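Local coordinates for putative peptide ABC-transport system periplasmic peptide-binding protein (Campylobacter jejuni, PDB 4OEV) that binds nickel(II) outside the cytoplasmic membrane as the extracytoplasmic solute-binding protein of an ABC-type importer, at residues I30-S35 and P190-K195; Y163-W168 and V174-N179. All coordinates share one frame; numbering follows the deposited sequence.

Contact 1: residues I30-S35 and P190-K195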
loop_
_atom_site.group_PDB
_atom_site.type_symbol
_atom_site.label_atom_id
_atom_site.label_comp_id
_atom_site.label_asym_id
_atom_site.label_seq_id
_atom_site.Cartn_x
_atom_site.Cartn_y
_atom_site.Cartn_z
ATOM N N ILE A 30 0.553 0.213 13.592
ATOM C CA ILE A 30 1.866 -0.372 13.840
ATOM C C ILE A 30 2.886 0.770 13.939
ATOM O O ILE A 30 3.767 0.738 14.802
ATOM C CB ILE A 30 2.296 -1.412 12.756
ATOM C CG1 ILE A 30 1.326 -2.594 12.807
ATOM C CG2 ILE A 30 3.796 -1.869 13.008
ATOM C CD1 ILE A 30 1.564 -3.734 11.782
ATOM N N ASN A 31 2.764 1.793 13.095
ATOM C CA ASN A 31 3.714 2.921 13.176
ATOM C C ASN A 31 3.505 3.861 14.377
ATOM O O ASN A 31 4.296 4.783 14.583
ATOM C CB ASN A 31 3.657 3.736 11.878
ATOM C CG ASN A 31 4.429 3.080 10.745
ATOM O OD1 ASN A 31 3.853 2.350 9.927
ATOM N ND2 ASN A 31 5.733 3.347 10.678
ATOM N N LEU A 32 2.453 3.643 15.170
ATOM C CA LEU A 32 2.272 4.399 16.431
ATOM C C LEU A 32 3.029 3.702 17.570
ATOM O O LEU A 32 3.740 4.334 18.368
ATOM C CB LEU A 32 0.800 4.497 16.788
ATOM C CG LEU A 32 -0.071 5.139 15.705
ATOM C CD1 LEU A 32 -1.528 5.086 16.090
ATOM C CD2 LEU A 32 0.373 6.588 15.509
ATOM N N VAL A 33 2.868 2.384 17.637
ATOM C CA VAL A 33 3.461 1.579 18.703
ATOM C C VAL A 33 4.935 1.244 18.450
ATOM O O VAL A 33 5.750 1.160 19.387
ATOM C CB VAL A 33 2.623 0.281 18.870
ATOM C CG1 VAL A 33 3.186 -0.634 19.935
ATOM C CG2 VAL A 33 1.167 0.644 19.167
ATOM N N PHE A 34 5.298 1.056 17.185
ATOM C CA PHE A 34 6.658 0.593 16.877
ATOM C C PHE A 34 7.457 1.646 16.143
ATOM O O PHE A 34 6.883 2.600 15.585
ATOM C CB PHE A 34 6.607 -0.683 16.040
ATOM C CG PHE A 34 5.925 -1.815 16.734
ATOM C CD1 PHE A 34 6.659 -2.700 17.518
ATOM C CD2 PHE A 34 4.554 -1.980 16.638
ATOM C CE1 PHE A 34 6.025 -3.744 18.186
ATOM C CE2 PHE A 34 3.905 -3.017 17.294
ATOM C CZ PHE A 34 4.648 -3.917 18.064
ATOM N N SER A 35 8.777 1.502 16.180
ATOM C CA SER A 35 9.626 2.323 15.342
ATOM C C SER A 35 10.745 1.468 14.834
ATOM O O SER A 35 11.111 0.473 15.481
ATOM C CB SER A 35 10.152 3.540 16.105
ATOM O OG SER A 35 10.916 3.106 17.206
ATOM N N PRO A 190 -1.593 13.708 24.526
ATOM C CA PRO A 190 -1.440 12.545 25.406
ATOM C C PRO A 190 -2.333 11.371 24.994
ATOM O O PRO A 190 -1.938 10.225 25.174
ATOM C CB PRO A 190 -1.826 13.089 26.785
ATOM C CG PRO A 190 -2.631 14.277 26.522
ATOM C CD PRO A 190 -2.125 14.874 25.249
ATOM N N ARG A 191 -3.522 11.648 24.473
ATOM C CA ARG A 191 -4.457 10.578 24.155
ATOM C C ARG A 191 -4.773 10.517 22.659
ATOM O O ARG A 191 -5.111 11.537 22.043
ATOM C CB ARG A 191 -5.731 10.787 24.977
ATOM C CG ARG A 191 -6.650 9.596 25.075
ATOM C CD ARG A 191 -7.428 9.597 26.411
ATOM N NE ARG A 191 -8.457 8.557 26.381
ATOM C CZ ARG A 191 -9.712 8.754 25.990
ATOM N NH1 ARG A 191 -10.577 7.745 25.973
ATOM N NH2 ARG A 191 -10.106 9.963 25.616
ATOM N N LEU A 192 -4.689 9.315 22.079
ATOM C CA LEU A 192 -4.927 9.119 20.650
ATOM C C LEU A 192 -5.783 7.894 20.369
ATOM O O LEU A 192 -5.487 6.797 20.820
ATOM C CB LEU A 192 -3.597 9.011 19.883
ATOM C CG LEU A 192 -3.667 8.570 18.410
ATOM C CD1 LEU A 192 -4.472 9.556 17.539
ATOM C CD2 LEU A 192 -2.277 8.344 17.835
ATOM N N ILE A 193 -6.825 8.090 19.565
ATOM C CA ILE A 193 -7.747 7.021 19.201
ATOM C C ILE A 193 -7.898 6.887 17.677
ATOM O O ILE A 193 -8.171 7.855 16.993
ATOM C CB ILE A 193 -9.122 7.267 19.856
ATOM C CG1 ILE A 193 -8.973 7.169 21.385
ATOM C CG2 ILE A 193 -10.125 6.295 19.375
ATOM C CD1 ILE A 193 -10.281 7.378 22.161
ATOM N N ILE A 194 -7.634 5.686 17.163
ATOM C CA ILE A 194 -7.770 5.364 15.753
ATOM C C ILE A 194 -9.060 4.585 15.547
ATOM O O ILE A 194 -9.195 3.424 15.943
ATOM C CB ILE A 194 -6.569 4.549 15.230
ATOM C CG1 ILE A 194 -5.259 5.251 15.593
ATOM C CG2 ILE A 194 -6.748 4.199 13.687
ATOM C CD1 ILE A 194 -5.044 6.570 14.898
ATOM N N LYS A 195 -10.018 5.245 14.923
ATOM C CA LYS A 195 -11.334 4.683 14.756
ATOM C C LYS A 195 -11.453 4.023 13.383
ATOM O O LYS A 195 -11.015 4.570 12.355
ATOM C CB LYS A 195 -12.385 5.785 14.946
ATOM C CG LYS A 195 -13.781 5.283 15.124
ATOM C CD LYS A 195 -14.720 6.412 15.590
ATOM C CE LYS A 195 -16.127 5.892 15.611
ATOM N NZ LYS A 195 -17.083 6.882 16.156
#
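A small, wholly apolar contact joins the short helix 30-33 to the face of strand 191-195 that carries Leu-192 and Ile-194: Leu-32 reaches from the helix, and the two strand residues reach back. All three residues are buried. The side chains meet tip to tip across a wide backbone gap, with the CA atoms of Leu-32 and Leu-192 9.6 Å apart. Leu-32 CD1 does most of the touching; it lies 3.8 Å from Leu-192 CD2 and equally 3.8 Å from Ile-194 CG1, so that one methyl rests against both strand side chains. Its twin, Leu-32 CD2, also leans on Leu-192 CD2, at 3.9 Å. The Leu-192 side chain is set for this by a first torsion that carries CG opposite the backbone N (chi1 170°) and a second that turns CD2 to the helix.

The strand is an inner member of a four-stranded mixed sheet in this family 5 solute-binding protein, between strands 6-11 and 173-178, and the helix packs against one face of that sheet. Phe-176 and Tyr-163 from the neighbouring hairpin touch Leu-32 as well, widening the apolar layer. Ile-193, between the two contact residues, points its CB to the reverse side of the sheet. Asn-31 of the helix is assigned to a magnesium site in a crystal structure of this protein, although no such ion is bound to this chain.

Contact 2: residues Y163-W168 and V174-N179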
loop_
_atom_site.group_PDB
_atom_site.type_symbol
_atom_site.label_atom_id
_atom_site.label_comp_id
_atom_site.label_asym_id
_atom_site.label_seq_id
_atom_site.Cartn_x
_atom_site.Cartn_y
_atom_site.Cartn_z
ATOM N N TYR A 163 3.626 6.036 20.764
ATOM C CA TYR A 163 2.369 5.782 21.437
ATOM C C TYR A 163 2.290 4.392 22.060
ATOM O O TYR A 163 2.586 3.378 21.407
ATOM C CB TYR A 163 1.211 5.988 20.451
ATOM C CG TYR A 163 0.824 7.442 20.343
ATOM C CD1 TYR A 163 0.065 8.031 21.348
ATOM C CD2 TYR A 163 1.215 8.235 19.263
ATOM C CE1 TYR A 163 -0.292 9.360 21.298
ATOM C CE2 TYR A 163 0.856 9.602 19.212
ATOM C CZ TYR A 163 0.098 10.141 20.240
ATOM O OH TYR A 163 -0.293 11.480 20.283
ATOM N N LYS A 164 1.816 4.346 23.297
ATOM C CA LYS A 164 1.690 3.098 24.041
ATOM C C LYS A 164 0.282 2.585 23.833
ATOM O O LYS A 164 -0.666 3.387 23.809
ATOM C CB LYS A 164 1.993 3.301 25.554
ATOM C CG LYS A 164 3.428 3.651 25.902
ATOM C CD LYS A 164 3.617 3.812 27.446
ATOM C CE LYS A 164 5.097 3.864 27.845
ATOM N NZ LYS A 164 5.337 3.889 29.337
ATOM N N PHE A 165 0.149 1.269 23.632
ATOM C CA PHE A 165 -1.162 0.624 23.454
ATOM C C PHE A 165 -1.957 0.657 24.763
ATOM O O PHE A 165 -1.427 0.296 25.818
ATOM C CB PHE A 165 -0.994 -0.833 22.963
ATOM C CG PHE A 165 -2.281 -1.618 22.925
ATOM C CD1 PHE A 165 -3.113 -1.562 21.814
ATOM C CD2 PHE A 165 -2.659 -2.416 23.997
ATOM C CE1 PHE A 165 -4.298 -2.285 21.784
ATOM C CE2 PHE A 165 -3.845 -3.137 23.972
ATOM C CZ PHE A 165 -4.662 -3.063 22.874
ATOM N N VAL A 166 -3.216 1.091 24.703
ATOM C CA VAL A 166 -4.107 1.091 25.873
ATOM C C VAL A 166 -5.211 0.029 25.822
ATOM O O VAL A 166 -5.311 -0.811 26.703
ATOM C CB VAL A 166 -4.791 2.449 26.077
ATOM C CG1 VAL A 166 -5.704 2.359 27.266
ATOM C CG2 VAL A 166 -3.763 3.538 26.280
ATOM N N LYS A 167 -6.096 0.110 24.837
ATOM C CA LYS A 167 -7.108 -0.923 24.697
ATOM C C LYS A 167 -7.655 -0.956 23.287
ATOM O O LYS A 167 -7.380 -0.074 22.470
ATOM C CB LYS A 167 -8.244 -0.721 25.689
ATOM C CG LYS A 167 -9.153 0.459 25.416
ATOM C CD LYS A 167 -10.382 0.333 26.313
ATOM C CE LYS A 167 -11.302 1.538 26.183
ATOM N NZ LYS A 167 -12.554 1.422 26.996
ATOM N N TRP A 168 -8.456 -1.972 23.016
ATOM C CA TRP A 168 -8.898 -2.210 21.655
ATOM C C TRP A 168 -10.304 -2.760 21.676
ATOM O O TRP A 168 -10.549 -3.826 22.218
ATOM C CB TRP A 168 -7.921 -3.174 20.986
ATOM C CG TRP A 168 -8.148 -3.528 19.556
ATOM C CD1 TRP A 168 -9.171 -3.125 18.733
ATOM C CD2 TRP A 168 -7.312 -4.382 18.774
ATOM N NE1 TRP A 168 -9.014 -3.688 17.479
ATOM C CE2 TRP A 168 -7.882 -4.459 17.478
ATOM C CE3 TRP A 168 -6.128 -5.088 19.045
ATOM C CZ2 TRP A 168 -7.312 -5.217 16.451
ATOM C CZ3 TRP A 168 -5.556 -5.835 18.033
ATOM C CH2 TRP A 168 -6.160 -5.902 16.734
ATOM N N VAL A 174 -8.878 1.458 18.237
ATOM C CA VAL A 174 -7.762 1.119 19.122
ATOM C C VAL A 174 -7.421 2.417 19.824
ATOM O O VAL A 174 -7.442 3.466 19.178
ATOM C CB VAL A 174 -6.526 0.557 18.358
ATOM C CG1 VAL A 174 -5.526 -0.062 19.315
ATOM C CG2 VAL A 174 -6.944 -0.482 17.280
ATOM N N GLU A 175 -7.178 2.366 21.135
ATOM C CA GLU A 175 -6.844 3.555 21.921
ATOM C C GLU A 175 -5.394 3.512 22.438
ATOM O O GLU A 175 -4.924 2.477 22.918
ATOM C CB GLU A 175 -7.809 3.721 23.095
ATOM C CG GLU A 175 -7.397 4.859 24.067
ATOM C CD GLU A 175 -8.281 4.928 25.298
ATOM O OE1 GLU A 175 -9.353 4.280 25.246
ATOM O OE2 GLU A 175 -7.909 5.622 26.302
ATOM N N PHE A 176 -4.697 4.643 22.325
ATOM C CA PHE A 176 -3.305 4.768 22.729
ATOM C C PHE A 176 -3.113 5.910 23.705
ATOM O O PHE A 176 -3.960 6.798 23.798
ATOM C CB PHE A 176 -2.408 5.025 21.529
ATOM C CG PHE A 176 -2.583 4.022 20.428
ATOM C CD1 PHE A 176 -3.543 4.210 19.439
ATOM C CD2 PHE A 176 -1.803 2.874 20.397
ATOM C CE1 PHE A 176 -3.708 3.270 18.412
ATOM C CE2 PHE A 176 -1.977 1.921 19.352
ATOM C CZ PHE A 176 -2.933 2.127 18.379
ATOM N N LYS A 177 -1.983 5.888 24.407
ATOM C CA LYS A 177 -1.553 7.048 25.185
ATOM C C LYS A 177 -0.103 7.367 24.844
ATOM O O LYS A 177 0.652 6.487 24.390
ATOM C CB LYS A 177 -1.786 6.828 26.683
ATOM C CG LYS A 177 -1.004 5.684 27.346
ATOM C CD LYS A 177 -1.256 5.685 28.886
ATOM C CE LYS A 177 -0.539 4.523 29.602
ATOM N NZ LYS A 177 -0.626 4.614 31.119
ATOM N N ALA A 178 0.274 8.631 25.016
ATOM C CA ALA A 178 1.607 9.088 24.639
ATOM C C ALA A 178 2.710 8.302 25.372
ATOM O O ALA A 178 2.524 7.897 26.518
ATOM C CB ALA A 178 1.760 10.567 24.922
ATOM N N ASN A 179 3.819 8.064 24.664
ATOM C CA ASN A 179 5.014 7.461 25.235
ATOM C C ASN A 179 5.850 8.565 25.871
ATOM O O ASN A 179 6.533 9.308 25.163
ATOM C CB ASN A 179 5.811 6.710 24.157
ATOM C CG ASN A 179 7.153 6.155 24.681
ATOM O OD1 ASN A 179 7.469 6.271 25.869
ATOM N ND2 ASN A 179 7.933 5.536 23.788
#
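Strands 163-168 and 174-178 pair as the two arms of an antiparallel beta hairpin. Lys-164 and Lys-177 form a hydrogen-bonded pair, with Lys-164 N to Lys-177 O at 2.7 Å, nearly straight at the hydrogen (165°), and a return bond from Lys-177 N to Lys-164 O. Further along, the ladder is interrupted by a classic beta bulge: Val-166 and Lys-167 both face Glu-175, whose carbonyl O takes two N-H groups. Val-166 N reaches it at 2.8 Å in the carbonyl plane, whereas Lys-167 N is longer, 3.3 Å, and tilted 26° from that plane. Glu-175 N then answers Lys-167 O at 2.8 Å.

The apolar contacts centre on Val-174, which divides its methyls between two rings. CG2 sits over one face of the Trp-168 indole, 3.8 Å from the centroid of the five-membered ring, a CH-pi contact; CG1 meets the edge of the Phe-165 ring at CE1, 3.5 Å away. This split follows from the valine's first torsion (chi1 -167°), with CG1 opposite the backbone N. At the other end of the hairpin Tyr-163 CD1 packs on Phe-176 CB at 3.9 Å, while the tyrosine OH is hydrogen-bonded to Thr-189 O.

Among the charged groups, the extended Lys-167 crosses Glu-175, though the charged atoms stay apart. The carboxylate has its salt bridge with Arg-191, and Lys-164 NZ has one with Glu-180. Cohesion between the arms therefore comes from backbone bonds and ring packing, while one salt bridge links the hairpin to the next strand and the other spans its open end.

Overall arrangement
The two contacts lie side by side, their centres about 6 Å apart, on the same side of the chain's centre. Along the chain, contact 2 is nested within the loop that contact 1 closes: helix 30-33 comes first, the 163-169/173-178 hairpin follows, and strand 191-196 comes last. Strands 173-178 and 191-196 are neighbours in one mixed sheet, joined by probable hydrogen bonds from Ala-178 N to Pro-190 O and from Phe-176 N to Leu-192 O. Packing of Val-33 on Phe-176 and of Leu-192 on Tyr-163 merges the two contacts into one continuous apolar layer, so that helix 30-33 packs on three strands that come more than 120 residues later, in a sheet whose remaining strand, 6-11, precedes it.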